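Local coordinates for protein Exo-beta-1,4-mannosidase (Rhizomucor miehei, PDB 4LYP) that probably hydrolyses terminal beta-linked mannose units from the non-reducing ends of manno-oligosaccharides as a family 5 glycoside hydrolase, with transglycosylation activity as well, at residues Arg215-Thr218 against Val219-Lys222; Asn312-Met315 against His316-Glu320; Thr429-Ile432 against Ile433-Asn437. All coordinates share one frame; numbering follows the deposited sequence.

Contact 1: residues Arg215-Thr218 against Val219-Lys222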
loop_
_atom_site.group_PDB
_atom_site.type_symbol
_atom_site.label_atom_id
_atom_site.label_comp_id
_atom_site.label_asym_id
_atom_site.label_seq_id
_atom_site.Cartn_x
_atom_site.Cartn_y
_atom_site.Cartn_z
ATOM N N ARG A 215 -9.079 3.498 17.925
ATOM C CA ARG A 215 -10.411 3.772 17.351
ATOM C C ARG A 215 -11.359 2.622 17.720
ATOM O O ARG A 215 -11.013 1.454 17.531
ATOM C CB ARG A 215 -10.224 3.830 15.803
ATOM C CG ARG A 215 -11.583 3.925 15.018
ATOM C CD ARG A 215 -12.315 5.252 15.281
ATOM N NE ARG A 215 -13.476 5.297 14.393
ATOM C CZ ARG A 215 -14.186 6.413 14.197
ATOM N NH1 ARG A 215 -13.848 7.569 14.819
ATOM N NH2 ARG A 215 -15.187 6.399 13.337
ATOM N N ARG A 216 -12.556 2.986 18.177
ATOM C CA ARG A 216 -13.623 2.015 18.269
ATOM C C ARG A 216 -14.339 1.976 16.950
ATOM O O ARG A 216 -14.909 2.995 16.470
ATOM C CB ARG A 216 -14.576 2.393 19.435
ATOM C CG ARG A 216 -15.702 1.377 19.570
ATOM C CD ARG A 216 -16.591 1.819 20.725
ATOM N NE ARG A 216 -17.801 0.961 20.717
ATOM C CZ ARG A 216 -18.907 1.081 19.929
ATOM N NH1 ARG A 216 -19.091 2.112 19.059
ATOM N NH2 ARG A 216 -19.835 0.122 20.021
ATOM N N ASN A 217 -14.385 0.817 16.335
ATOM C CA ASN A 217 -15.119 0.643 15.069
ATOM C C ASN A 217 -16.577 0.907 15.334
ATOM O O ASN A 217 -17.208 0.165 16.126
ATOM C CB ASN A 217 -14.862 -0.783 14.562
ATOM C CG ASN A 217 -15.383 -0.981 13.163
ATOM O OD1 ASN A 217 -16.574 -0.728 12.923
ATOM N ND2 ASN A 217 -14.522 -1.405 12.235
ATOM N N THR A 218 -17.173 1.916 14.709
ATOM C CA THR A 218 -18.548 2.271 15.021
ATOM C C THR A 218 -19.552 1.245 14.480
ATOM O O THR A 218 -20.724 1.262 14.879
ATOM C CB THR A 218 -18.886 3.670 14.427
ATOM O OG1 THR A 218 -18.706 3.650 12.999
ATOM C CG2 THR A 218 -18.091 4.786 15.071
ATOM N N VAL A 219 -19.108 0.414 13.530
ATOM C CA VAL A 219 -19.986 -0.524 12.869
ATOM C C VAL A 219 -20.064 -1.845 13.685
ATOM O O VAL A 219 -21.118 -2.384 13.926
ATOM C CB VAL A 219 -19.498 -0.748 11.437
ATOM C CG1 VAL A 219 -20.364 -1.840 10.729
ATOM C CG2 VAL A 219 -19.527 0.571 10.662
ATOM N N ASN A 220 -18.880 -2.377 14.082
ATOM C CA ASN A 220 -18.820 -3.659 14.748
ATOM C C ASN A 220 -18.329 -3.627 16.177
ATOM O O ASN A 220 -18.301 -4.664 16.822
ATOM C CB ASN A 220 -18.052 -4.684 13.897
ATOM C CG ASN A 220 -16.590 -4.337 13.721
ATOM O OD1 ASN A 220 -15.921 -3.828 14.618
ATOM N ND2 ASN A 220 -16.095 -4.659 12.557
ATOM N N GLY A 221 -17.960 -2.450 16.705
ATOM C CA GLY A 221 -17.606 -2.247 18.108
ATOM C C GLY A 221 -16.198 -2.624 18.471
ATOM O O GLY A 221 -15.803 -2.373 19.612
ATOM N N LYS A 222 -15.412 -3.232 17.580
ATOM C CA LYS A 222 -14.054 -3.632 17.952
ATOM C C LYS A 222 -13.124 -2.446 18.075
ATOM O O LYS A 222 -13.144 -1.539 17.205
ATOM C CB LYS A 222 -13.492 -4.656 16.935
ATOM C CG LYS A 222 -14.219 -5.972 16.987
ATOM C CD LYS A 222 -13.648 -6.986 16.015
ATOM C CE LYS A 222 -14.151 -6.752 14.570
ATOM N NZ LYS A 222 -13.443 -7.687 13.585
#

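Contact 2: residues Asn312-Met315 against His316-Glu320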
loop_
_atom_site.group_PDB
_atom_site.type_symbol
_atom_site.label_atom_id
_atom_site.label_comp_id
_atom_site.label_asym_id
_atom_site.label_seq_id
_atom_site.Cartn_x
_atom_site.Cartn_y
_atom_site.Cartn_z
ATOM N N ASN A 312 10.686 -7.916 -17.443
ATOM C CA ASN A 312 10.520 -9.229 -16.840
ATOM C C ASN A 312 11.821 -9.684 -16.185
ATOM O O ASN A 312 11.800 -10.236 -15.083
ATOM C CB ASN A 312 10.097 -10.301 -17.875
ATOM C CG ASN A 312 8.694 -10.124 -18.374
ATOM O OD1 ASN A 312 7.809 -9.727 -17.602
ATOM N ND2 ASN A 312 8.444 -10.512 -19.614
ATOM N N GLU A 313 12.965 -9.438 -16.835
ATOM C CA GLU A 313 14.228 -9.878 -16.221
ATOM C C GLU A 313 14.524 -9.065 -14.974
ATOM O O GLU A 313 15.014 -9.617 -13.962
ATOM C CB GLU A 313 15.310 -9.640 -17.242
ATOM C CG GLU A 313 15.150 -10.614 -18.426
ATOM C CD GLU A 313 15.983 -10.268 -19.607
ATOM O OE1 GLU A 313 16.823 -9.379 -19.551
ATOM O OE2 GLU A 313 15.837 -10.998 -20.611
ATOM N N TYR A 314 14.204 -7.762 -14.969
ATOM C CA TYR A 314 14.419 -6.930 -13.791
ATOM C C TYR A 314 13.578 -7.462 -12.631
ATOM O O TYR A 314 14.075 -7.627 -11.527
ATOM C CB TYR A 314 14.084 -5.475 -14.078
ATOM C CG TYR A 314 14.392 -4.606 -12.887
ATOM C CD1 TYR A 314 13.455 -4.421 -11.857
ATOM C CD2 TYR A 314 15.636 -3.993 -12.776
ATOM C CE1 TYR A 314 13.739 -3.699 -10.728
ATOM C CE2 TYR A 314 15.919 -3.218 -11.656
ATOM C CZ TYR A 314 14.932 -3.111 -10.614
ATOM O OH TYR A 314 15.249 -2.398 -9.496
ATOM N N MET A 315 12.304 -7.724 -12.868
ATOM C CA MET A 315 11.398 -8.275 -11.838
ATOM C C MET A 315 11.957 -9.592 -11.330
ATOM O O MET A 315 11.969 -9.835 -10.125
ATOM C CB MET A 315 9.999 -8.426 -12.411
ATOM C CG MET A 315 9.076 -9.267 -11.515
ATOM S SD MET A 315 8.720 -8.477 -9.873
ATOM C CE MET A 315 7.398 -7.329 -10.330
ATOM N N HIS A 316 12.390 -10.480 -12.215
ATOM C CA HIS A 316 12.931 -11.725 -11.764
ATOM C C HIS A 316 14.106 -11.542 -10.797
ATOM O O HIS A 316 14.162 -12.198 -9.732
ATOM C CB HIS A 316 13.428 -12.520 -13.006
ATOM C CG HIS A 316 14.076 -13.789 -12.653
ATOM N ND1 HIS A 316 15.401 -13.885 -12.351
ATOM C CD2 HIS A 316 13.525 -15.035 -12.499
ATOM C CE1 HIS A 316 15.700 -15.183 -12.077
ATOM N NE2 HIS A 316 14.539 -15.880 -12.113
ATOM N N ASP A 317 15.053 -10.682 -11.200
ATOM C CA ASP A 317 16.241 -10.497 -10.365
ATOM C C ASP A 317 15.883 -9.752 -9.075
ATOM O O ASP A 317 16.545 -9.989 -8.068
ATOM C CB ASP A 317 17.338 -9.730 -11.164
ATOM C CG ASP A 317 17.887 -10.522 -12.365
ATOM O OD1 ASP A 317 17.550 -11.686 -12.504
ATOM O OD2 ASP A 317 18.577 -9.871 -13.145
ATOM N N PHE A 318 14.895 -8.868 -9.095
ATOM C CA PHE A 318 14.447 -8.113 -7.924
ATOM C C PHE A 318 13.857 -9.086 -6.894
ATOM O O PHE A 318 14.181 -9.053 -5.725
ATOM C CB PHE A 318 13.410 -7.116 -8.406
ATOM C CG PHE A 318 12.962 -6.151 -7.336
ATOM C CD1 PHE A 318 13.670 -4.989 -7.096
ATOM C CD2 PHE A 318 11.802 -6.385 -6.625
ATOM C CE1 PHE A 318 13.244 -4.048 -6.148
ATOM C CE2 PHE A 318 11.388 -5.456 -5.684
ATOM C CZ PHE A 318 12.097 -4.307 -5.431
ATOM N N LEU A 319 13.004 -10.020 -7.341
ATOM C CA LEU A 319 12.428 -10.982 -6.409
ATOM C C LEU A 319 13.512 -11.862 -5.804
ATOM O O LEU A 319 13.499 -12.122 -4.587
ATOM C CB LEU A 319 11.365 -11.857 -7.137
ATOM C CG LEU A 319 10.093 -11.111 -7.450
ATOM C CD1 LEU A 319 9.208 -12.019 -8.351
ATOM C CD2 LEU A 319 9.298 -10.790 -6.214
ATOM N N GLU A 320 14.461 -12.349 -6.644
ATOM C CA GLU A 320 15.534 -13.215 -6.165
ATOM C C GLU A 320 16.363 -12.505 -5.094
ATOM O O GLU A 320 16.681 -13.029 -4.022
ATOM C CB GLU A 320 16.436 -13.530 -7.382
ATOM C CG GLU A 320 17.919 -13.222 -7.264
ATOM C CD GLU A 320 18.597 -12.637 -8.557
ATOM O OE1 GLU A 320 18.691 -13.403 -9.650
ATOM O OE2 GLU A 320 19.085 -11.414 -8.408
#

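Contact 3: residues Thr429-Ile432 against Ile433-Asn437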
loop_
_atom_site.group_PDB
_atom_site.type_symbol
_atom_site.label_atom_id
_atom_site.label_comp_id
_atom_site.label_asym_id
_atom_site.label_seq_id
_atom_site.Cartn_x
_atom_site.Cartn_y
_atom_site.Cartn_z
ATOM N N THR A 429 -6.551 -8.761 -16.762
ATOM C CA THR A 429 -5.640 -9.099 -15.675
ATOM C C THR A 429 -6.328 -9.768 -14.527
ATOM O O THR A 429 -5.658 -10.516 -13.761
ATOM C CB THR A 429 -4.999 -7.799 -15.158
ATOM O OG1 THR A 429 -4.820 -6.871 -16.246
ATOM C CG2 THR A 429 -3.659 -8.081 -14.465
ATOM N N VAL A 430 -7.649 -9.575 -14.357
ATOM C CA VAL A 430 -8.353 -10.156 -13.237
ATOM C C VAL A 430 -8.210 -11.693 -13.210
ATOM O O VAL A 430 -7.965 -12.253 -12.147
ATOM C CB VAL A 430 -9.805 -9.712 -13.234
ATOM C CG1 VAL A 430 -10.650 -10.498 -12.191
ATOM C CG2 VAL A 430 -9.885 -8.207 -12.967
ATOM N N GLN A 431 -8.327 -12.351 -14.364
ATOM C CA GLN A 431 -8.285 -13.825 -14.373
ATOM C C GLN A 431 -6.865 -14.282 -13.953
ATOM O O GLN A 431 -6.709 -15.313 -13.278
ATOM C CB GLN A 431 -8.648 -14.386 -15.730
ATOM C CG GLN A 431 -8.645 -15.920 -15.767
ATOM C CD GLN A 431 -9.743 -16.516 -14.937
ATOM O OE1 GLN A 431 -10.892 -16.125 -15.124
ATOM N NE2 GLN A 431 -9.427 -17.460 -13.997
ATOM N N ILE A 432 -5.829 -13.544 -14.367
ATOM C CA ILE A 432 -4.490 -13.879 -13.995
ATOM C C ILE A 432 -4.257 -13.745 -12.487
ATOM O O ILE A 432 -3.600 -14.575 -11.825
ATOM C CB ILE A 432 -3.528 -13.002 -14.797
ATOM C CG1 ILE A 432 -3.604 -13.479 -16.304
ATOM C CG2 ILE A 432 -2.089 -13.081 -14.270
ATOM C CD1 ILE A 432 -3.008 -12.469 -17.220
ATOM N N ILE A 433 -4.813 -12.693 -11.888
ATOM C CA ILE A 433 -4.789 -12.503 -10.442
ATOM C C ILE A 433 -5.528 -13.625 -9.743
ATOM O O ILE A 433 -5.044 -14.210 -8.743
ATOM C CB ILE A 433 -5.349 -11.127 -10.084
ATOM C CG1 ILE A 433 -4.458 -10.019 -10.637
ATOM C CG2 ILE A 433 -5.535 -11.015 -8.572
ATOM C CD1 ILE A 433 -5.166 -8.689 -10.748
ATOM N N LYS A 434 -6.712 -13.992 -10.241
ATOM C CA LYS A 434 -7.516 -15.063 -9.638
ATOM C C LYS A 434 -6.741 -16.376 -9.673
ATOM O O LYS A 434 -6.716 -17.092 -8.637
ATOM C CB LYS A 434 -8.853 -15.138 -10.375
ATOM C CG LYS A 434 -9.777 -16.214 -9.811
ATOM C CD LYS A 434 -11.081 -16.290 -10.609
ATOM C CE LYS A 434 -12.029 -17.397 -10.024
ATOM N NZ LYS A 434 -13.278 -17.335 -10.825
ATOM N N ASP A 435 -6.114 -16.679 -10.788
ATOM C CA ASP A 435 -5.387 -17.916 -10.884
ATOM C C ASP A 435 -4.169 -17.947 -9.988
ATOM O O ASP A 435 -3.874 -18.951 -9.335
ATOM C CB ASP A 435 -5.029 -18.156 -12.365
ATOM C CG ASP A 435 -6.367 -18.566 -13.255
ATOM O OD1 ASP A 435 -7.456 -18.806 -12.659
ATOM O OD2 ASP A 435 -6.272 -18.584 -14.450
ATOM N N TYR A 436 -3.467 -16.803 -9.853
ATOM C CA TYR A 436 -2.386 -16.689 -8.919
ATOM C C TYR A 436 -2.804 -16.943 -7.473
ATOM O O TYR A 436 -2.189 -17.690 -6.727
ATOM C CB TYR A 436 -1.727 -15.294 -9.014
ATOM C CG TYR A 436 -0.864 -14.940 -7.794
ATOM C CD1 TYR A 436 0.328 -15.596 -7.540
ATOM C CD2 TYR A 436 -1.228 -13.874 -7.002
ATOM C CE1 TYR A 436 1.143 -15.171 -6.531
ATOM C CE2 TYR A 436 -0.430 -13.461 -5.972
ATOM C CZ TYR A 436 0.805 -14.089 -5.778
ATOM O OH TYR A 436 1.666 -13.652 -4.766
ATOM N N ASN A 437 -3.915 -16.297 -7.091
ATOM C CA ASN A 437 -4.389 -16.461 -5.731
ATOM C C ASN A 437 -4.748 -17.920 -5.478
ATOM O O ASN A 437 -4.463 -18.440 -4.383
ATOM C CB ASN A 437 -5.539 -15.502 -5.461
ATOM C CG ASN A 437 -5.090 -14.056 -5.390
ATOM O OD1 ASN A 437 -3.973 -13.751 -5.015
ATOM N ND2 ASN A 437 -6.009 -13.137 -5.726
HETATM O O HOH W 1 -13.107 -16.017 -13.615
HETATM O O HOH W 2 -11.479 -19.234 -12.763
#

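Contact 1: residues Arg215-Thr218 against Val219-Lys222
N217 to K222 fold into a tight turn, and the bonds that close it are backbone to backbone or backbone to asparagine. Two main-chain bonds link the arms. The amide N of N217 donates to K222 O at 2.8 Å, almost straight at 170°, and G221 N returns to N217 O at 2.8 Å along a more bent path. G221, at a positive phi, lies where the chain comes back past N217.

The side-chain amide of N217 fills the inside of the turn. Its CG lies anti to the backbone N (chi1 -171°), which carries OD1 to the amides two and three residues on. V219 N reaches N217 OD1 in the carbonyl plane at 2.8 Å, while N220 N comes to the same OD1 from above that plane at 3.1 Å, so two donors grip one oxygen. N220 forms an Asx turn of its own: K222 N donates to N220 OD1 at 3.1 Å. The two asparagine amides are stacked, their planes 29° apart, with N220 OD1 3.2 Å from N217 CG.

Packing is lighter outside. The extended R216 chain runs past G221, with one face of its guanidinium over G221 CA, which is 3.8 Å from R216 NH2.

Several polar ends reach helix 125-140: N217 ND2 donates to the backbone O of D132, N220 ND2 bonds D136, T218 OG1 bonds D132, and R215 makes salt bridges to D132 and E125. K222 bridges D139 of that helix and also D227, in the loop before strand 230-234.

With both asparagine carbonyl oxygens taken by main-chain amides and both ND2 groups by helix 125-140, each amide is held at its two ends. Its flip state is thereby fixed, and the same two side chains that shape this surface loop also fasten it to the helix.

Contact 2: residues Asn312-Met315 against His316-Glu320
Y314 and F318, one helical turn apart, meet obliquely, Y314 CE1 lying 3.9 Å from F318 CD1. The rings are nearly parallel, their planes 26° apart, but slid so far that they barely overlap, with centroids 5.9 Å apart. Beside them M315 reaches L319, M315 SD to L319 CG 3.8 Å; the methionine chain is bent at both chi2 (65°) and chi3, which brings the sulfur forward along the helix, beside the leucine.

On another side of the helix, H316 ND1 donates to D317 OD1 at 3.1 Å. The carboxylate oxygen sits in the plane of the imidazole and the bond is nearly straight, which probably helps set the rotation of the ring.

Beneath these side chains run the regular i to i+4 backbone bonds, such as F318 N to Y314 O at 2.9 Å, which set the spacing of both pairs. Further out, N312 ND2 bonds E366 and the backbone O of H316 takes Q374 NE2, both from helix 362-380. Helix 308-329 thus lies against the barrel wall: F318 and Y314 pack on strand 288-292, M315 and L319 on strand 333-338, with helix 362-380 alongside.

Contact 3: residues Thr429-Ile432 against Ile433-Asn437
Q431 reaches D435, one turn on, because its chain bends at chi2 (68°) after leaving the backbone with CG anti to N, while D435 holds CG beside its own N. Q431 NE2 then donates to D435 OD1 at 2.7 Å. The oxygen lies in the amide plane of Q431 but is met from above the carboxylate plane, with the two groups turned 51° apart and the N-H angle bent to 138°.

K434, fully extended, runs beside the same amide, K434 CD 3.9 Å from Q431 NE2. Two waters join their ends: one donates to Q431 OE1 at 2.7 Å and accepts from K434 NZ, and the other accepts from Q431 NE2 and, weakly, from K434 NZ. Both polar atoms of the glutamine amide are therefore engaged.

This is an i to i+4 side-chain bond near the start of helix 429-448, the last helix of the TIM barrel. Main-chain bonds of the same spacing, including I433 N to T429 O at 3.0 Å, run alongside it.

On the buried side T429 CG2 touches I433 CD1 at 4.1 Å, and I433 packs on V423 and M91. T429 OG1 bonds D365, and Y436 OH bonds S387 while its ring stacks on F372 of helix 362-380.

In the fold
The three contacts follow one another along the chain without touching. Contacts 1 and 2 lie on opposite sides of the chain's centre, their centres about 42 Å apart. Contacts 2 and 3 are closer, with centres about 20 Å and nearest atoms about 8 Å apart, and helix 362-380 touches both. Contact 1 stands apart, about 21 Å from contact 3 at the nearest atoms, in the loop that leads into strand 230-234. A bound guanidine lies among W153, E238, W293, N296 and E416, probably the active-site cleft. The side chains of F318 and Y436 each come to about 11 Å from a guanidine, but no residue of contacts 2 and 3 lines either guanidine site; they belong to helices packed round the barrel.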